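Long-range contact in serine repeat antigen 5 (Plasmodium falciparum, PDB 6X42), which is a papain-family pseudo-zymogen of the malaria parasite with a cysteine-protease fold, whose own proteolytic role is uncertain: residues E182-I193 with F270-N278. Sequence-based numbering, arbitrary orientation. Where two conformers were deposited one is given.
Sequences EVMNKGSVIAYI and FIHSVVIFN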
ATOM      1  N   GLU A 182       5.263   6.579  -9.463  1.00 15.99           N
ATOM      2  CA  GLU A 182       5.509   6.303  -8.049  1.00 15.75           C
ATOM      3  C   GLU A 182       5.838   4.835  -7.809  1.00 15.65           C
ATOM      4  O   GLU A 182       6.688   4.515  -6.973  1.00 16.73           O
ATOM      5  CB  GLU A 182       4.323   6.759  -7.212  1.00 16.29           C
ATOM      6  CG  GLU A 182       4.039   8.248  -7.317  1.00 19.14           C
ATOM      7  CD  GLU A 182       5.154   9.113  -6.788  1.00 22.91           C
ATOM      8  OE1 GLU A 182       5.953   8.635  -5.956  1.00 23.59           O
ATOM      9  OE2 GLU A 182       5.221  10.284  -7.203  1.00 27.82           O
ATOM     10  N   VAL A 183       5.177   3.924  -8.525  1.00 14.48           N
ATOM     11  CA  VAL A 183       5.527   2.509  -8.416  1.00 15.11           C
ATOM     12  C   VAL A 183       6.973   2.292  -8.848  1.00 15.25           C
ATOM     13  O   VAL A 183       7.736   1.581  -8.183  1.00 16.14           O
ATOM     14  CB  VAL A 183       4.532   1.646  -9.214  1.00 14.99           C
ATOM     15  CG1 VAL A 183       5.003   0.191  -9.301  1.00 16.30           C
ATOM     16  CG2 VAL A 183       3.142   1.714  -8.596  1.00 15.79           C
ATOM     17  N   MET A 184       7.381   2.928  -9.945  1.00 16.56           N
ATOM     18  CA  MET A 184       8.764   2.803 -10.397  0.66 18.58           C
ATOM     19  C   MET A 184       9.743   3.352  -9.367  1.00 17.70           C
ATOM     20  O   MET A 184      10.767   2.728  -9.077  1.00 20.33           O
ATOM     21  CB  MET A 184       8.939   3.549 -11.719  0.66 20.90           C
ATOM     22  CG  MET A 184       8.248   2.845 -12.865  0.66 23.19           C
ATOM     23  SD  MET A 184       8.453   3.642 -14.455  0.66 27.20           S
ATOM     24  CE  MET A 184      10.242   3.760 -14.540  0.66 27.10           C
ATOM     25  N   ASN A 185       9.443   4.521  -8.797  1.00 17.75           N
ATOM     26  CA  ASN A 185      10.413   5.212  -7.958  1.00 19.24           C
ATOM     27  C   ASN A 185      10.392   4.764  -6.502  1.00 18.47           C
ATOM     28  O   ASN A 185      11.460   4.681  -5.875  1.00 21.24           O
ATOM     29  CB  ASN A 185      10.167   6.718  -8.023  1.00 22.43           C
ATOM     30  CG  ASN A 185      10.543   7.323  -9.366  1.00 27.05           C
ATOM     31  OD1 ASN A 185      11.221   6.706 -10.195  1.00 30.93           O
ATOM     32  ND2 ASN A 185      10.065   8.527  -9.600  1.00 29.23           N
ATOM     33  N   LYS A 186       9.207   4.497  -5.944  1.00 17.33           N
ATOM     34  CA  LYS A 186       9.078   4.119  -4.542  1.00 17.59           C
ATOM     35  C   LYS A 186       8.795   2.641  -4.322  1.00 16.67           C
ATOM     36  O   LYS A 186       8.833   2.186  -3.169  1.00 17.49           O
ATOM     37  CB  LYS A 186       7.971   4.943  -3.881  1.00 17.05           C
ATOM     38  CG  LYS A 186       8.320   6.425  -3.694  1.00 18.94           C
ATOM     39  CD  LYS A 186       7.105   7.266  -3.282  1.00 19.98           C
ATOM     40  CE  LYS A 186       7.511   8.655  -2.908  1.00 21.73           C
ATOM     41  NZ  LYS A 186       7.705   9.492  -4.103  1.00 23.61           N
ATOM     42  N   GLY A 187       8.495   1.886  -5.383  1.00 15.63           N
ATOM     43  CA  GLY A 187       8.214   0.471  -5.293  1.00 16.42           C
ATOM     44  C   GLY A 187       6.751   0.133  -5.143  1.00 14.42           C
ATOM     45  O   GLY A 187       6.377  -1.043  -5.313  1.00 15.76           O
ATOM     46  N   SER A 188       5.910   1.115  -4.845  1.00 14.03           N
ATOM     47  CA  SER A 188       4.497   0.874  -4.589  1.00 13.35           C
ATOM     48  C   SER A 188       3.819   2.226  -4.395  1.00 13.24           C
ATOM     49  O   SER A 188       4.482   3.245  -4.162  1.00 13.56           O
ATOM     50  CB  SER A 188       4.282   0.053  -3.316  1.00 13.30           C
ATOM     51  OG  SER A 188       4.757   0.754  -2.159  1.00 14.10           O
ATOM     52  N   VAL A 189       2.485   2.199  -4.420  1.00 12.63           N
ATOM     53  CA  VAL A 189       1.674   3.217  -3.769  1.00 12.69           C
ATOM     54  C   VAL A 189       0.686   2.507  -2.852  1.00 11.38           C
ATOM     55  O   VAL A 189       0.429   1.308  -2.986  1.00 12.59           O
ATOM     56  CB  VAL A 189       0.925   4.139  -4.755  1.00 13.36           C
ATOM     57  CG1 VAL A 189       1.891   4.852  -5.674  1.00 14.98           C
ATOM     58  CG2 VAL A 189      -0.139   3.360  -5.542  1.00 13.97           C
ATOM     59  N   ILE A 190       0.126   3.261  -1.908  1.00 12.01           N
ATOM     60  CA  ILE A 190      -1.042   2.834  -1.155  1.00 11.53           C
ATOM     61  C   ILE A 190      -2.258   3.127  -2.018  1.00 11.92           C
ATOM     62  O   ILE A 190      -2.330   4.199  -2.631  1.00 12.37           O
ATOM     63  CB  ILE A 190      -1.112   3.598   0.178  1.00 11.59           C
ATOM     64  CG1 ILE A 190       0.164   3.428   1.004  1.00 13.26           C
ATOM     65  CG2 ILE A 190      -2.363   3.165   0.949  1.00 13.29           C
ATOM     66  CD1 ILE A 190       0.311   4.505   2.086  1.00 14.18           C
ATOM     67  N   ALA A 191      -3.202   2.194  -2.091  1.00 11.34           N
ATOM     68  CA  ALA A 191      -4.438   2.430  -2.831  1.00 11.29           C
ATOM     69  C   ALA A 191      -5.626   2.064  -1.967  1.00 11.59           C
ATOM     70  O   ALA A 191      -5.560   1.102  -1.190  1.00 12.81           O
ATOM     71  CB  ALA A 191      -4.493   1.629  -4.144  1.00 12.61           C
ATOM     72  N   TYR A 192      -6.727   2.780  -2.121  1.00 11.64           N
ATOM     73  CA  TYR A 192      -7.972   2.497  -1.379  1.00 11.70           C
ATOM     74  C   TYR A 192      -8.989   1.893  -2.328  1.00 11.10           C
ATOM     75  O   TYR A 192      -9.103   2.381  -3.408  1.00 12.19           O
ATOM     76  CB  TYR A 192      -8.547   3.724  -0.669  1.00 11.94           C
ATOM     77  CG  TYR A 192      -8.209   3.691   0.796  1.00 12.59           C
ATOM     78  CD1 TYR A 192      -7.109   4.365   1.288  1.00 15.12           C
ATOM     79  CD2 TYR A 192      -8.924   2.893   1.671  1.00 13.00           C
ATOM     80  CE1 TYR A 192      -6.763   4.294   2.625  1.00 15.92           C
ATOM     81  CE2 TYR A 192      -8.589   2.805   3.011  1.00 13.95           C
ATOM     82  CZ  TYR A 192      -7.507   3.515   3.491  1.00 14.97           C
ATOM     83  OH  TYR A 192      -7.164   3.439   4.807  1.00 17.18           O
ATOM     84  N   ILE A 193      -9.634   0.825  -1.904  1.00 11.12           N
ATOM     85  CA  ILE A 193     -10.722   0.159  -2.598  1.00 11.35           C
ATOM     86  C   ILE A 193     -11.851  -0.090  -1.603  1.00 11.01           C
ATOM     87  O   ILE A 193     -11.696   0.054  -0.393  1.00 11.58           O
ATOM     88  CB  ILE A 193     -10.273  -1.172  -3.249  1.00 12.31           C
ATOM     89  CG1 ILE A 193      -9.835  -2.207  -2.198  1.00 12.36           C
ATOM     90  CG2 ILE A 193      -9.134  -0.910  -4.229  1.00 13.49           C
ATOM     91  CD1 ILE A 193      -9.636  -3.606  -2.791  1.00 14.50           C
ATOM     92  N   PHE A 270     -12.443   1.330 -10.025  1.00 14.13           N
ATOM     93  CA  PHE A 270     -12.147   0.376  -8.959  1.00 13.32           C
ATOM     94  C   PHE A 270     -11.137   0.923  -7.938  1.00 12.92           C
ATOM     95  O   PHE A 270     -11.263   0.670  -6.727  1.00 12.73           O
ATOM     96  CB  PHE A 270     -11.642  -0.943  -9.580  1.00 13.95           C
ATOM     97  CG  PHE A 270     -11.173  -1.932  -8.566  1.00 12.98           C
ATOM     98  CD1 PHE A 270     -12.070  -2.720  -7.880  1.00 15.02           C
ATOM     99  CD2 PHE A 270      -9.832  -2.064  -8.288  1.00 12.66           C
ATOM    100  CE1 PHE A 270     -11.616  -3.621  -6.921  1.00 14.56           C
ATOM    101  CE2 PHE A 270      -9.380  -2.953  -7.338  1.00 12.90           C
ATOM    102  CZ  PHE A 270     -10.269  -3.739  -6.647  1.00 12.92           C
ATOM    103  N   ILE A 271     -10.150   1.688  -8.389  1.00 12.57           N
ATOM    104  CA  ILE A 271      -9.212   2.346  -7.489  1.00 12.07           C
ATOM    105  C   ILE A 271      -9.840   3.677  -7.088  1.00 12.18           C
ATOM    106  O   ILE A 271      -9.977   4.582  -7.901  1.00 13.39           O
ATOM    107  CB  ILE A 271      -7.845   2.570  -8.153  1.00 13.01           C
ATOM    108  CG1 ILE A 271      -7.219   1.242  -8.617  1.00 13.08           C
ATOM    109  CG2 ILE A 271      -6.949   3.343  -7.217  1.00 13.03           C
ATOM    110  CD1 ILE A 271      -6.942   0.235  -7.525  1.00 14.11           C
ATOM    111  N   HIS A 272     -10.211   3.814  -5.820  1.00 12.24           N
ATOM    112  CA  HIS A 272     -10.806   5.052  -5.338  1.00 12.41           C
ATOM    113  C   HIS A 272      -9.781   6.173  -5.264  1.00 12.44           C
ATOM    114  O   HIS A 272     -10.053   7.320  -5.657  1.00 13.02           O
ATOM    115  CB  HIS A 272     -11.430   4.793  -3.962  1.00 12.79           C
ATOM    116  CG  HIS A 272     -12.021   6.014  -3.349  1.00 13.22           C
ATOM    117  ND1 HIS A 272     -11.272   6.912  -2.616  1.00 14.03           N
ATOM    118  CD2 HIS A 272     -13.276   6.518  -3.410  1.00 14.02           C
ATOM    119  CE1 HIS A 272     -12.048   7.921  -2.257  1.00 14.46           C
ATOM    120  NE2 HIS A 272     -13.271   7.698  -2.715  1.00 15.04           N
ATOM    121  N   SER A 273      -8.612   5.872  -4.727  1.00 12.26           N
ATOM    122  CA  SER A 273      -7.614   6.873  -4.423  1.00 12.82           C
ATOM    123  C   SER A 273      -6.294   6.171  -4.183  1.00 12.03           C
ATOM    124  O   SER A 273      -6.244   4.968  -3.903  1.00 12.43           O
ATOM    125  CB  SER A 273      -8.038   7.715  -3.219  1.00 13.37           C
ATOM    126  OG  SER A 273      -8.439   6.921  -2.125  1.00 13.73           O
ATOM    127  N   VAL A 274      -5.224   6.953  -4.281  1.00 12.52           N
ATOM    128  CA  VAL A 274      -3.891   6.495  -3.933  1.00 12.96           C
ATOM    129  C   VAL A 274      -3.234   7.501  -3.004  1.00 13.07           C
ATOM    130  O   VAL A 274      -3.520   8.702  -3.060  1.00 14.00           O
ATOM    131  CB  VAL A 274      -3.018   6.232  -5.178  1.00 12.76           C
ATOM    132  CG1 VAL A 274      -3.582   5.103  -6.050  1.00 13.37           C
ATOM    133  CG2 VAL A 274      -2.829   7.460  -6.019  1.00 14.97           C
ATOM    134  N   VAL A 275      -2.303   7.004  -2.195  1.00 13.02           N
ATOM    135  CA  VAL A 275      -1.521   7.804  -1.264  1.00 13.33           C
ATOM    136  C   VAL A 275      -0.053   7.432  -1.406  1.00 13.39           C
ATOM    137  O   VAL A 275       0.298   6.247  -1.501  1.00 13.29           O
ATOM    138  CB  VAL A 275      -1.990   7.621   0.196  1.00 13.22           C
ATOM    139  CG1 VAL A 275      -1.167   8.460   1.155  1.00 14.58           C
ATOM    140  CG2 VAL A 275      -3.449   7.955   0.335  1.00 15.64           C
ATOM    141  N   ILE A 276       0.803   8.449  -1.403  1.00 13.75           N
ATOM    142  CA  ILE A 276       2.251   8.281  -1.349  1.00 15.26           C
ATOM    143  C   ILE A 276       2.791   9.021  -0.132  1.00 14.29           C
ATOM    144  O   ILE A 276       2.239  10.041   0.295  1.00 16.05           O
ATOM    145  CB  ILE A 276       2.988   8.724  -2.626  1.00 21.80           C
ATOM    146  CG1 ILE A 276       2.833  10.203  -2.874  1.00 25.43           C
ATOM    147  CG2 ILE A 276       2.467   7.952  -3.823  1.00 23.51           C
ATOM    148  CD1 ILE A 276       3.748  10.722  -3.966  1.00 27.56           C
ATOM    149  N   PHE A 277       3.838   8.452   0.465  1.00 14.59           N
ATOM    150  CA  PHE A 277       4.525   9.069   1.587  1.00 14.50           C
ATOM    151  C   PHE A 277       5.748   9.821   1.088  1.00 16.01           C
ATOM    152  O   PHE A 277       6.501   9.310   0.245  1.00 17.42           O
ATOM    153  CB  PHE A 277       4.940   8.018   2.597  1.00 15.29           C
ATOM    154  CG  PHE A 277       3.795   7.390   3.373  1.00 14.13           C
ATOM    155  CD1 PHE A 277       2.544   7.988   3.477  1.00 15.36           C
ATOM    156  CD2 PHE A 277       3.999   6.188   4.045  1.00 15.23           C
ATOM    157  CE1 PHE A 277       1.536   7.386   4.220  1.00 15.58           C
ATOM    158  CE2 PHE A 277       2.983   5.595   4.797  1.00 14.93           C
ATOM    159  CZ  PHE A 277       1.769   6.200   4.890  1.00 15.74           C
ATOM    160  N   ASN A 278       5.954  11.016   1.626  1.00 17.18           N
ATOM    161  CA  ASN A 278       7.083  11.868   1.260  1.00 18.26           C
ATOM    162  C   ASN A 278       8.095  11.812   2.399  1.00 19.44           C
ATOM    163  O   ASN A 278       7.909  12.448   3.437  1.00 21.60           O
ATOM    164  CB  ASN A 278       6.569  13.272   1.012  1.00 19.30           C
ATOM    165  CG  ASN A 278       5.490  13.313  -0.051  1.00 20.17           C
ATOM    166  OD1 ASN A 278       5.629  12.705  -1.109  1.00 21.39           O
ATOM    167  ND2 ASN A 278       4.401  14.006   0.232  1.00 20.95           N
TER
HETATM  168  O   HOH W   1       7.565  12.059  -2.822  1.00 34.11           O
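I190 and V275 pair at the heart of two antiparallel strands, 189-193 and 273-277, in the antiparallel sheet of the beta-rich (R) domain of the papain fold, with helix 53-68 of the other domain packing on I190 and F277. The pair is hydrogen-bonded both ways: I190 N gives to V275 O at 3.0 Å, and V275 N returns to I190 O at 2.8 Å. Further along, Y192 N reaches S273 O, and Y192 O takes H272 N.

On the face of I190 and V275, I190 CB meets V275 CB, while I190 CG1 stands anti to the carbonyl carbon (chi1 -56°) and the extended chain carries CD1 over one face of the F277 ring in a CH-pi contact, 3.9 Å from the centroid and offset toward the rim. S273 OG touches Y192 CB on this side and is hydrogen-bonded in plane at the edge of the H272 imidazole, through ND1. Across the sheet, A191 CB and V189 CG2 pack on V274 CG1. At the far end I193 CG2 lies against F270 CE2 at 3.7 Å.

Helix 172-186 comes down on I276. I276 CD1 ends 3.5 Å from E182 CD, the two side chains crossing at about a right angle, and I276 CG2 meets V189 CG1. E182 OE1 offers its syn lone pair to K186 NZ in a salt bridge of 2.7 Å, which probably helps to fix the carboxylate beside I276 CD1. K186 CE rests on F277 O, and K186 NZ donates to a water that in turn donates to N278 OD1, the water oxygen lying 2.7 Å from OD1.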